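Local structure of putative uncharacterized protein (2ZQ5) at residues K8-V13 with A51-L56; D27-D32 with V70-S75; L40-D45 with P194-W199; R66-A71 with Q180-V185; Q129-R134 with Q217-N222. The protein probably transfers a sulfuryl group from the donor PAPS to an acceptor, as other members of the sulfotransferase family do. All blocks are in the same frame, centred on the assembly; numbering follows the deposited sequence.

Interaction 1 of 5, residues K8-V13 with A51-L56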
# COMPACT_ATOMS: atom_id res chain seq x y z
N LYS A 8 22.68 15.71 3.72
CA LYS A 8 21.89 14.54 4.09
C LYS A 8 20.50 14.88 4.61
O LYS A 8 19.72 13.98 4.93
CB LYS A 8 22.65 13.71 5.13
CG LYS A 8 23.91 13.06 4.57
CD LYS A 8 24.57 12.14 5.58
CE LYS A 8 25.08 12.90 6.78
NZ LYS A 8 25.79 12.00 7.73
N ASP A 9 20.19 16.17 4.71
CA ASP A 9 18.87 16.59 5.17
C ASP A 9 17.86 16.27 4.07
O ASP A 9 18.20 16.28 2.89
CB ASP A 9 18.85 18.10 5.44
CG ASP A 9 19.27 18.44 6.85
OD1 ASP A 9 20.31 17.94 7.32
OD2 ASP A 9 18.55 19.23 7.50
N VAL A 10 16.63 15.96 4.46
CA VAL A 10 15.60 15.65 3.49
C VAL A 10 15.02 16.95 2.95
O VAL A 10 15.25 17.31 1.79
CB VAL A 10 14.47 14.80 4.12
CG1 VAL A 10 13.41 14.47 3.07
CG2 VAL A 10 15.05 13.51 4.69
N ALA A 11 14.28 17.67 3.80
CA ALA A 11 13.66 18.94 3.43
C ALA A 11 12.72 19.39 4.54
O ALA A 11 12.43 18.64 5.46
CB ALA A 11 12.89 18.80 2.12
N THR A 12 12.25 20.64 4.45
CA THR A 12 11.31 21.16 5.44
C THR A 12 9.91 20.99 4.87
O THR A 12 9.75 20.72 3.68
CB THR A 12 11.54 22.66 5.71
OG1 THR A 12 11.23 23.41 4.52
CG2 THR A 12 12.99 22.92 6.09
N VAL A 13 8.90 21.15 5.72
CA VAL A 13 7.52 21.01 5.27
C VAL A 13 7.20 22.06 4.20
O VAL A 13 6.57 21.74 3.19
CB VAL A 13 6.53 21.17 6.45
CG1 VAL A 13 5.10 21.11 5.95
CG2 VAL A 13 6.78 20.07 7.47
N ALA A 51 16.83 8.13 11.18
CA ALA A 51 16.93 7.23 10.04
C ALA A 51 18.35 7.05 9.48
O ALA A 51 18.56 6.19 8.63
CB ALA A 51 15.99 7.70 8.93
N GLY A 52 19.30 7.85 9.95
CA GLY A 52 20.67 7.73 9.48
C GLY A 52 20.80 7.74 7.97
O GLY A 52 21.57 6.98 7.39
N LEU A 53 20.05 8.63 7.32
CA LEU A 53 20.06 8.71 5.87
C LEU A 53 21.38 9.21 5.29
O LEU A 53 22.06 10.05 5.88
CB LEU A 53 18.93 9.62 5.39
CG LEU A 53 17.51 9.20 5.75
CD1 LEU A 53 16.53 10.21 5.17
CD2 LEU A 53 17.22 7.80 5.21
N THR A 54 21.73 8.66 4.13
CA THR A 54 22.93 9.05 3.41
C THR A 54 22.50 10.15 2.45
O THR A 54 21.35 10.58 2.47
CB THR A 54 23.47 7.89 2.57
OG1 THR A 54 22.44 7.44 1.68
CG2 THR A 54 23.88 6.73 3.47
N VAL A 55 23.42 10.61 1.60
CA VAL A 55 23.08 11.64 0.63
C VAL A 55 22.02 11.08 -0.30
O VAL A 55 21.04 11.75 -0.64
CB VAL A 55 24.32 12.05 -0.19
CG1 VAL A 55 23.92 12.98 -1.34
CG2 VAL A 55 25.33 12.75 0.71
N LEU A 56 22.21 9.83 -0.72
CA LEU A 56 21.28 9.16 -1.61
C LEU A 56 19.94 8.93 -0.91
O LEU A 56 18.88 9.17 -1.50
CB LEU A 56 21.85 7.82 -2.07
CG LEU A 56 20.90 6.93 -2.88
CD1 LEU A 56 20.50 7.64 -4.17
CD2 LEU A 56 21.58 5.61 -3.20
O HOH W 1 23.47 10.48 8.72
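The aliphatic part of the K8 side chain lies across the backbone of L53, T54 and V55, and the ammonium at its end returns to the same backbone through water. CD of K8 stands 3.3 Å from O of L53, while CG of K8 passes 3.9 Å from N of V55. A long flexible lysine suits this place, since its methylenes can cover peptide groups while its charge stays in solvent. The bend at chi3 (-64°) turns the end of the chain so that NZ donates to a water at 2.9 Å. That water in turn gives a longer hydrogen bond of 3.2 Å to O of L53, so one carbonyl meets both the methylenes and the bridge.

The contact joins the N-terminal arm, just ahead of helix 13-24, to the turn between helices 36-50 and 55-81. G52 leaves the first of these helices with positive phi, a conformation easy for glycine, and T54 is the N-cap of the second. The hydroxyl OG1 of T54 bonds to N of G57 and to O of G275.

Apolar contacts complete the junction. CG2 of V10 meets CD1 of L53 at 3.6 Å, the two buried side chains slanting across one another, and V10 also touches Q48 of helix 36-50. At the solvent-facing margin, CG2 of V55 lies 4.1 Å from CG of K8, methyl against methylene.

Interaction 2 of 5, residues D27-D32 with V70-S75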
# COMPACT_ATOMS: atom_id res chain seq x y z
N ASP A 27 -1.60 24.50 -6.33
CA ASP A 27 -1.32 24.93 -4.97
C ASP A 27 -2.44 24.71 -3.96
O ASP A 27 -2.34 25.16 -2.82
CB ASP A 27 -0.90 26.40 -4.94
CG ASP A 27 -1.90 27.31 -5.62
OD1 ASP A 27 -3.11 27.11 -5.42
OD2 ASP A 27 -1.46 28.22 -6.35
N ASP A 28 -3.51 24.03 -4.37
CA ASP A 28 -4.61 23.75 -3.45
C ASP A 28 -4.39 22.36 -2.87
O ASP A 28 -4.69 21.35 -3.52
CB ASP A 28 -5.96 23.81 -4.16
CG ASP A 28 -7.13 23.57 -3.22
OD1 ASP A 28 -6.90 23.28 -2.03
OD2 ASP A 28 -8.29 23.66 -3.67
N PHE A 29 -3.85 22.30 -1.66
CA PHE A 29 -3.57 21.04 -1.00
C PHE A 29 -4.79 20.55 -0.23
O PHE A 29 -4.74 19.52 0.45
CB PHE A 29 -2.38 21.21 -0.05
CG PHE A 29 -1.08 21.48 -0.76
CD1 PHE A 29 -0.25 20.44 -1.16
CD2 PHE A 29 -0.70 22.79 -1.05
CE1 PHE A 29 0.94 20.69 -1.84
CE2 PHE A 29 0.49 23.05 -1.72
CZ PHE A 29 1.31 22.00 -2.12
N GLY A 30 -5.89 21.29 -0.34
CA GLY A 30 -7.10 20.92 0.36
C GLY A 30 -7.00 21.23 1.84
O GLY A 30 -6.00 21.78 2.29
N THR A 31 -8.03 20.88 2.59
CA THR A 31 -8.03 21.13 4.02
C THR A 31 -7.12 20.10 4.69
O THR A 31 -6.69 19.14 4.06
CB THR A 31 -9.43 20.99 4.63
OG1 THR A 31 -9.88 19.64 4.50
CG2 THR A 31 -10.41 21.92 3.92
N ASP A 32 -6.83 20.32 5.96
CA ASP A 32 -5.97 19.42 6.72
C ASP A 32 -6.83 18.52 7.61
O ASP A 32 -6.47 18.21 8.74
CB ASP A 32 -4.99 20.26 7.55
CG ASP A 32 -3.99 19.41 8.32
OD1 ASP A 32 -3.43 18.46 7.73
OD2 ASP A 32 -3.75 19.72 9.51
N VAL A 70 2.45 15.84 -4.41
CA VAL A 70 2.01 16.10 -5.77
C VAL A 70 0.74 15.29 -6.02
O VAL A 70 -0.21 15.78 -6.63
CB VAL A 70 3.09 15.70 -6.80
CG1 VAL A 70 2.50 15.68 -8.21
CG2 VAL A 70 4.25 16.69 -6.74
N ALA A 71 0.73 14.04 -5.54
CA ALA A 71 -0.43 13.17 -5.70
C ALA A 71 -1.63 13.80 -4.98
O ALA A 71 -2.76 13.76 -5.48
CB ALA A 71 -0.13 11.78 -5.13
N ARG A 72 -1.37 14.37 -3.81
CA ARG A 72 -2.41 15.02 -3.03
C ARG A 72 -3.01 16.15 -3.86
O ARG A 72 -4.23 16.29 -3.96
CB ARG A 72 -1.82 15.58 -1.73
CG ARG A 72 -2.87 16.10 -0.77
CD ARG A 72 -2.25 16.78 0.45
NE ARG A 72 -3.31 17.28 1.32
CZ ARG A 72 -3.98 16.54 2.20
NH1 ARG A 72 -3.69 15.26 2.36
NH2 ARG A 72 -4.98 17.08 2.89
N LEU A 73 -2.14 16.96 -4.48
CA LEU A 73 -2.58 18.07 -5.32
C LEU A 73 -3.40 17.59 -6.51
O LEU A 73 -4.41 18.20 -6.85
CB LEU A 73 -1.37 18.86 -5.83
CG LEU A 73 -0.62 19.74 -4.83
CD1 LEU A 73 0.71 20.18 -5.44
CD2 LEU A 73 -1.47 20.95 -4.46
N LEU A 74 -2.97 16.50 -7.13
CA LEU A 74 -3.68 15.96 -8.29
C LEU A 74 -5.08 15.48 -7.91
O LEU A 74 -6.03 15.71 -8.66
CB LEU A 74 -2.89 14.80 -8.92
CG LEU A 74 -1.57 15.18 -9.59
CD1 LEU A 74 -0.82 13.92 -10.00
CD2 LEU A 74 -1.83 16.07 -10.80
N SER A 75 -5.21 14.83 -6.76
CA SER A 75 -6.53 14.36 -6.32
C SER A 75 -7.45 15.54 -6.01
O SER A 75 -8.62 15.53 -6.40
CB SER A 75 -6.40 13.47 -5.08
OG SER A 75 -6.01 12.15 -5.43
O HOH W 2 -4.74 20.92 -6.27
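The carbonyl oxygen of F29 receives the shortest hydrogen bond between loop 27-32, which connects helices 13-24 and 36-50, and helix 55-81: it lies 2.8 Å from NE of R72. The donor lies in the carbonyl plane, with an N-H...O angle of 145°. From helix 55-81 the R72 chain runs extended as far as NE, which carries the guanidinium to the loop backbone; there NH2 adds a weak bond to O of T31, at the edge of the guanidinium and in its plane. A salt bridge from NH1 to D34 and a bond to O of Q180 hold the same group from elsewhere.

Beside this polar site, CD2 of L73 sits over the centre of the F29 ring in a CH-pi contact, 3.5 Å from the centroid. H17 of helix 13-24 meets the ring edge-to-face. The loop is shaped by an Asx turn in which OD1 of D28 accepts from N of G30 at 2.8 Å, and a glycine accommodates the positive phi that follows. One water links O of D28 to O of L73.

Arginine fits because its several N-H groups can serve several carbonyls at once. With D34 close by, its positive charge is probably well compensated although the side chain is buried.

Interaction 3 of 5, residues L40-D45 with P194-W199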
# COMPACT_ATOMS: atom_id res chain seq x y z
N LEU A 40 3.35 14.64 8.37
CA LEU A 40 4.55 14.97 7.62
C LEU A 40 5.65 15.49 8.54
O LEU A 40 6.82 15.12 8.40
CB LEU A 40 4.23 16.01 6.53
CG LEU A 40 5.39 16.43 5.63
CD1 LEU A 40 6.04 15.21 4.99
CD2 LEU A 40 4.87 17.38 4.56
N GLY A 41 5.28 16.34 9.50
CA GLY A 41 6.25 16.88 10.43
C GLY A 41 6.89 15.80 11.28
O GLY A 41 8.11 15.79 11.48
N VAL A 42 6.08 14.88 11.78
CA VAL A 42 6.58 13.79 12.60
C VAL A 42 7.49 12.88 11.77
O VAL A 42 8.54 12.45 12.24
CB VAL A 42 5.41 12.96 13.18
CG1 VAL A 42 5.94 11.68 13.83
CG2 VAL A 42 4.65 13.79 14.21
N LEU A 43 7.08 12.61 10.54
CA LEU A 43 7.86 11.76 9.65
C LEU A 43 9.22 12.41 9.32
O LEU A 43 10.25 11.73 9.33
CB LEU A 43 7.07 11.48 8.37
CG LEU A 43 7.68 10.53 7.34
CD1 LEU A 43 7.98 9.18 7.97
CD2 LEU A 43 6.69 10.37 6.19
N LEU A 44 9.21 13.71 9.04
CA LEU A 44 10.45 14.42 8.72
C LEU A 44 11.39 14.43 9.92
O LEU A 44 12.60 14.25 9.77
CB LEU A 44 10.15 15.86 8.29
CG LEU A 44 9.63 16.02 6.86
CD1 LEU A 44 9.19 17.46 6.64
CD2 LEU A 44 10.72 15.63 5.87
N ASP A 45 10.84 14.65 11.11
CA ASP A 45 11.68 14.66 12.31
C ASP A 45 12.30 13.29 12.51
O ASP A 45 13.44 13.17 12.97
CB ASP A 45 10.86 15.04 13.55
CG ASP A 45 10.54 16.53 13.62
OD1 ASP A 45 11.04 17.30 12.77
OD2 ASP A 45 9.79 16.92 14.54
N PRO A 194 11.44 4.81 14.12
CA PRO A 194 10.63 4.39 15.26
C PRO A 194 9.73 5.47 15.85
O PRO A 194 8.64 5.17 16.33
CB PRO A 194 11.67 3.86 16.25
CG PRO A 194 12.90 4.65 15.91
CD PRO A 194 12.87 4.63 14.40
N SER A 195 10.16 6.72 15.81
CA SER A 195 9.35 7.80 16.37
C SER A 195 8.08 7.97 15.55
O SER A 195 7.01 8.25 16.09
CB SER A 195 10.14 9.11 16.40
OG SER A 195 11.27 8.98 17.25
N TYR A 196 8.19 7.79 14.24
CA TYR A 196 7.01 7.91 13.39
C TYR A 196 6.14 6.67 13.55
O TYR A 196 4.91 6.77 13.64
CB TYR A 196 7.40 8.08 11.92
CG TYR A 196 6.21 8.06 10.98
CD1 TYR A 196 5.41 9.19 10.79
CD2 TYR A 196 5.87 6.88 10.31
CE1 TYR A 196 4.28 9.14 9.95
CE2 TYR A 196 4.76 6.82 9.48
CZ TYR A 196 3.97 7.95 9.31
OH TYR A 196 2.87 7.85 8.48
N ALA A 197 6.76 5.49 13.60
CA ALA A 197 6.01 4.25 13.77
C ALA A 197 5.18 4.32 15.06
O ALA A 197 4.01 3.92 15.08
CB ALA A 197 6.96 3.06 13.81
N ASP A 198 5.80 4.82 16.12
CA ASP A 198 5.15 4.95 17.43
C ASP A 198 3.99 5.93 17.35
O ASP A 198 2.90 5.66 17.86
CB ASP A 198 6.17 5.45 18.46
CG ASP A 198 5.54 5.73 19.81
OD1 ASP A 198 5.10 4.77 20.48
OD2 ASP A 198 5.49 6.91 20.21
N TRP A 199 4.23 7.08 16.73
CA TRP A 199 3.21 8.10 16.57
C TRP A 199 2.03 7.52 15.79
O TRP A 199 0.87 7.66 16.18
CB TRP A 199 3.79 9.31 15.83
CG TRP A 199 2.80 10.39 15.54
CD1 TRP A 199 2.39 11.39 16.38
CD2 TRP A 199 2.05 10.57 14.33
NE1 TRP A 199 1.44 12.18 15.77
CE2 TRP A 199 1.21 11.69 14.51
CE3 TRP A 199 2.01 9.88 13.10
CZ2 TRP A 199 0.34 12.15 13.51
CZ3 TRP A 199 1.14 10.34 12.11
CH2 TRP A 199 0.32 11.46 12.32
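V42 and L43 of helix 36-50 each set a methyl group over an aromatic face from helix 194-201, in a near-antiparallel pairing of two helices. The short segments make an angle of 150°, and their axes come within 8.4 Å. This joins helix 36-50, near the N-terminus, to helix 194-201 of the sulfotransferase fold.

V42 is branched at CB, and its two methyls divide the work. CG2 stands over the five-membered ring of W199, 3.9 Å from the centroid and only 6° off the ring normal, while CG1 of V42 reaches CB of W199 at 3.8 Å and also lies at the edge of the Y196 ring. The same valine thus meets one aromatic from above and the other near its plane.

L43 approaches Y196 over a face. Its CD1 is 3.8 Å from the ring centroid, displaced toward the rim. In Y196, CG is anti to the backbone N (chi1 174°), which directs the ring along helix 36-50.

Both aromatics combine a broad apolar face with a polar group at the rim. NE1 of W199 bonds to E38, and OH of Y196 meets O of L182 and N of S184. CD1 of Y196 lies 3.7 Å from CB of L43.

Interaction 4 of 5, residues R66-A71 with Q180-V185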
# COMPACT_ATOMS: atom_id res chain seq x y z
N ARG A 66 7.83 14.51 -1.80
CA ARG A 66 7.32 15.51 -2.74
C ARG A 66 6.26 14.80 -3.59
O ARG A 66 5.22 15.38 -3.91
CB ARG A 66 8.43 16.04 -3.65
CG ARG A 66 7.93 17.13 -4.59
CD ARG A 66 8.95 17.47 -5.67
NE ARG A 66 9.14 16.36 -6.60
CZ ARG A 66 9.89 16.43 -7.70
NH1 ARG A 66 10.53 17.55 -8.00
NH2 ARG A 66 10.00 15.37 -8.49
N GLY A 67 6.54 13.55 -3.94
CA GLY A 67 5.61 12.78 -4.76
C GLY A 67 4.27 12.59 -4.08
O GLY A 67 3.23 12.63 -4.74
N ALA A 68 4.29 12.39 -2.77
CA ALA A 68 3.05 12.20 -2.02
C ALA A 68 2.23 13.48 -2.07
O ALA A 68 1.01 13.43 -2.23
CB ALA A 68 3.37 11.84 -0.58
N LEU A 69 2.89 14.63 -1.95
CA LEU A 69 2.20 15.91 -1.98
C LEU A 69 1.70 16.25 -3.39
O LEU A 69 0.65 16.88 -3.54
CB LEU A 69 3.10 17.03 -1.46
CG LEU A 69 3.43 16.93 0.04
CD1 LEU A 69 4.20 18.18 0.46
CD2 LEU A 69 2.15 16.80 0.85
N VAL A 70 2.45 15.84 -4.41
CA VAL A 70 2.01 16.10 -5.77
C VAL A 70 0.74 15.29 -6.02
O VAL A 70 -0.21 15.78 -6.63
CB VAL A 70 3.09 15.70 -6.80
CG1 VAL A 70 2.50 15.68 -8.21
CG2 VAL A 70 4.25 16.69 -6.74
N ALA A 71 0.73 14.04 -5.54
CA ALA A 71 -0.43 13.17 -5.70
C ALA A 71 -1.63 13.80 -4.98
O ALA A 71 -2.76 13.76 -5.48
CB ALA A 71 -0.13 11.78 -5.13
N GLN A 180 -0.96 10.19 0.47
CA GLN A 180 -1.45 11.56 0.31
C GLN A 180 -1.69 12.21 1.67
O GLN A 180 -1.58 13.43 1.82
CB GLN A 180 -2.75 11.59 -0.50
CG GLN A 180 -2.58 11.25 -1.98
CD GLN A 180 -3.84 11.50 -2.78
OE1 GLN A 180 -4.75 12.20 -2.34
NE2 GLN A 180 -3.89 10.94 -3.98
N SER A 181 -2.00 11.37 2.67
CA SER A 181 -2.25 11.82 4.04
C SER A 181 -1.03 11.61 4.93
O SER A 181 -1.06 11.90 6.13
CB SER A 181 -3.42 11.02 4.64
OG SER A 181 -4.58 11.11 3.85
N LEU A 182 0.04 11.09 4.34
CA LEU A 182 1.27 10.80 5.07
C LEU A 182 1.04 9.84 6.25
O LEU A 182 1.74 9.91 7.26
CB LEU A 182 1.97 12.08 5.55
CG LEU A 182 2.77 12.89 4.51
CD1 LEU A 182 3.68 11.96 3.71
CD2 LEU A 182 1.82 13.62 3.58
N HIS A 183 0.04 8.98 6.10
CA HIS A 183 -0.28 7.95 7.09
C HIS A 183 -0.07 6.63 6.35
O HIS A 183 -0.89 6.24 5.52
CB HIS A 183 -1.74 8.03 7.56
CG HIS A 183 -2.00 9.11 8.57
ND1 HIS A 183 -1.94 10.45 8.26
CD2 HIS A 183 -2.35 9.04 9.88
CE1 HIS A 183 -2.24 11.17 9.33
NE2 HIS A 183 -2.49 10.33 10.33
N SER A 184 1.03 5.95 6.65
CA SER A 184 1.35 4.71 5.96
C SER A 184 2.37 3.88 6.72
O SER A 184 3.30 4.44 7.31
CB SER A 184 1.89 5.04 4.56
OG SER A 184 2.33 3.87 3.89
N VAL A 185 2.21 2.56 6.71
CA VAL A 185 3.18 1.71 7.39
C VAL A 185 4.33 1.35 6.45
O VAL A 185 5.22 0.58 6.80
CB VAL A 185 2.54 0.41 7.95
CG1 VAL A 185 1.57 0.75 9.07
CG2 VAL A 185 1.84 -0.36 6.85
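A68 and Q180 bring the backbones together, their CA atoms 5.1 Å apart, where a helical turn of 66-71 meets a short 3-10 segment that opens into loop at L182. The small side chains of A68 and A71 both point to the loop and permit this approach. CB of A71 rests 4.0 Å from CG of Q180, whose chain runs extended beyond that atom and places its amide beside the carbonyl group of A71. NE2 of Q180 lies 3.4 Å from O of A71, but at an angle too poor for a hydrogen bond. The amide is instead held elsewhere: OE1 accepts from NE of R211, and NE2 donates to OG of S75. A buried glutamine suits the place because it can accept and donate at once.

Here helix 55-81 of this sulfotransferase fold packs on the loop between helices 175-178 and 194-201. L182 supplies the apolar half of the contact. Its backbone has positive phi (57°), unusual for a leucine, and its two methyls part company: CD2 of L182 meets CD2 of L69 at 4.2 Å, and CD1 of L182 reaches CB of A68 at 4.3 Å. Y36 and A39 of helix 36-50 also touch L182.

Farther along the loop, ND1 of H183 donates to O of S181 at 2.7 Å. The acceptor lies in the imidazole plane, whereas the donor stands above the plane of the carbonyl.

Interaction 5 of 5, residues Q129-R134 with Q217-N222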
# COMPACT_ATOMS: atom_id res chain seq x y z
N GLN A 129 -7.50 10.18 -11.26
CA GLN A 129 -8.43 10.69 -12.26
C GLN A 129 -9.41 9.58 -12.59
O GLN A 129 -9.17 8.42 -12.26
CB GLN A 129 -7.67 11.06 -13.53
CG GLN A 129 -6.96 9.87 -14.16
CD GLN A 129 -6.06 10.24 -15.32
OE1 GLN A 129 -6.53 10.57 -16.41
NE2 GLN A 129 -4.75 10.19 -15.09
N PRO A 130 -10.54 9.91 -13.24
CA PRO A 130 -11.50 8.86 -13.58
C PRO A 130 -10.84 7.89 -14.57
O PRO A 130 -10.20 8.31 -15.53
CB PRO A 130 -12.65 9.64 -14.20
CG PRO A 130 -12.59 10.96 -13.49
CD PRO A 130 -11.11 11.25 -13.49
N ARG A 131 -11.00 6.60 -14.33
CA ARG A 131 -10.42 5.58 -15.20
C ARG A 131 -11.05 5.61 -16.59
O ARG A 131 -12.24 5.36 -16.75
CB ARG A 131 -10.61 4.20 -14.58
CG ARG A 131 -9.95 3.07 -15.36
CD ARG A 131 -10.29 1.70 -14.80
NE ARG A 131 -9.88 1.51 -13.41
CZ ARG A 131 -10.71 1.54 -12.37
NH1 ARG A 131 -12.01 1.75 -12.55
NH2 ARG A 131 -10.24 1.32 -11.15
N PRO A 132 -10.25 5.91 -17.62
CA PRO A 132 -10.78 5.94 -18.99
C PRO A 132 -11.03 4.51 -19.48
O PRO A 132 -10.51 3.56 -18.90
CB PRO A 132 -9.66 6.61 -19.79
CG PRO A 132 -8.86 7.35 -18.76
CD PRO A 132 -8.86 6.42 -17.59
N PRO A 133 -11.83 4.35 -20.54
CA PRO A 133 -12.08 3.00 -21.05
C PRO A 133 -10.74 2.35 -21.38
O PRO A 133 -9.85 2.99 -21.96
CB PRO A 133 -12.93 3.26 -22.28
CG PRO A 133 -13.72 4.47 -21.89
CD PRO A 133 -12.65 5.34 -21.25
N ARG A 134 -10.59 1.08 -21.01
CA ARG A 134 -9.35 0.34 -21.21
C ARG A 134 -8.73 0.44 -22.60
O ARG A 134 -7.52 0.61 -22.73
CB ARG A 134 -9.56 -1.13 -20.86
CG ARG A 134 -8.29 -1.96 -20.89
CD ARG A 134 -7.33 -1.50 -19.79
NE ARG A 134 -6.06 -2.24 -19.82
CZ ARG A 134 -5.11 -2.06 -20.72
NH1 ARG A 134 -5.27 -1.17 -21.69
NH2 ARG A 134 -4.00 -2.77 -20.67
N GLN A 217 -13.89 6.78 -5.25
CA GLN A 217 -15.07 7.35 -5.91
C GLN A 217 -14.66 8.06 -7.20
O GLN A 217 -15.33 7.95 -8.22
CB GLN A 217 -15.77 8.36 -5.01
CG GLN A 217 -16.50 7.78 -3.82
CD GLN A 217 -17.14 8.87 -2.97
OE1 GLN A 217 -16.45 9.77 -2.49
NE2 GLN A 217 -18.45 8.78 -2.78
N LEU A 218 -13.56 8.80 -7.13
CA LEU A 218 -13.04 9.54 -8.27
C LEU A 218 -12.51 8.61 -9.36
O LEU A 218 -12.94 8.69 -10.52
CB LEU A 218 -11.91 10.47 -7.81
CG LEU A 218 -11.06 11.09 -8.92
CD1 LEU A 218 -11.87 12.16 -9.66
CD2 LEU A 218 -9.80 11.69 -8.30
N ILE A 219 -11.59 7.73 -8.99
CA ILE A 219 -11.00 6.81 -9.95
C ILE A 219 -12.04 5.86 -10.54
O ILE A 219 -11.96 5.50 -11.71
CB ILE A 219 -9.84 6.02 -9.30
CG1 ILE A 219 -8.74 6.99 -8.88
CG2 ILE A 219 -9.31 4.96 -10.27
CD1 ILE A 219 -7.66 6.37 -8.02
N GLY A 220 -13.03 5.48 -9.73
CA GLY A 220 -14.06 4.57 -10.20
C GLY A 220 -15.32 5.23 -10.73
O GLY A 220 -16.34 4.56 -10.88
N LEU A 221 -15.25 6.53 -11.02
CA LEU A 221 -16.39 7.29 -11.52
C LEU A 221 -17.07 6.70 -12.76
O LEU A 221 -18.29 6.81 -12.92
CB LEU A 221 -15.97 8.73 -11.82
CG LEU A 221 -17.07 9.66 -12.36
CD1 LEU A 221 -18.12 9.89 -11.28
CD2 LEU A 221 -16.45 10.97 -12.81
N ASN A 222 -16.28 6.08 -13.64
CA ASN A 222 -16.82 5.50 -14.87
C ASN A 222 -17.10 4.00 -14.75
O ASN A 222 -17.52 3.37 -15.72
CB ASN A 222 -15.85 5.73 -16.03
CG ASN A 222 -15.60 7.20 -16.30
OD1 ASN A 222 -16.53 8.01 -16.32
ND2 ASN A 222 -14.34 7.55 -16.54
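Backbone N of R131 donates to O of I219 at 3.0 Å (160°), and O of R131 accepts from ND2 of N222, also at 3.0 Å, so that R131 is fastened to the end of helix 206-219 and the residues after it. The second bond is nearly straight (171°); it leaves the asparagine in its amide plane but arrives well above the plane of the carbonyl. A short side chain with an N-H donor suits N222, since CG anti to the carbonyl carbon (chi1 -60°) brings the amide to the carbonyl of the extended segment 129-134.

The R131 guanidinium has one face toward O of I219, and its charge is answered outside the pair, by a salt bridge to D223 and bonds to Q118 and G119.

Weaker CA-H...O contacts extend the backbone pairing: CA of I219 lies 3.4 Å from O of Q129, and CA of P130 is equally close to O of L218.

Around these, proline suits position 130, having no N-H to satisfy and a compact ring to bury. CG of P130 meets CD2 of L221 at 3.9 Å, the side chains lying side by side, and CD of P130 lies 4.0 Å from CD1 of L218. CG2 of I219 packs 3.9 Å from NH2 of R131.

The arrangement is a helix C-terminus tied to an extended, proline-rich loop, on the approach to strand 227-231 of the parallel sheet in this sulfotransferase fold.

In the fold
Helix 55-81 links three of the contacts: interaction 1 lies at its start, interaction 4 midway and interaction 2 just beyond. Interactions 2 and 4 share V70 and A71, and their centres are 10 Å apart. R72 and S75 bond to Q180 between them. Interaction 3, on helix 36-50, touches both interaction 1, through L44, and interaction 4, through Y196 and L182. Interaction 5 stands apart, its centre about 36 Å from that of interaction 1, close to strand 227-231. Interactions 1 and 2 close loops among the first helices, 3 and 4 join those helices to segments about 110 to 150 residues further on, and 5 ties two later segments together, so the N-terminal helices are held against the rest of the fold.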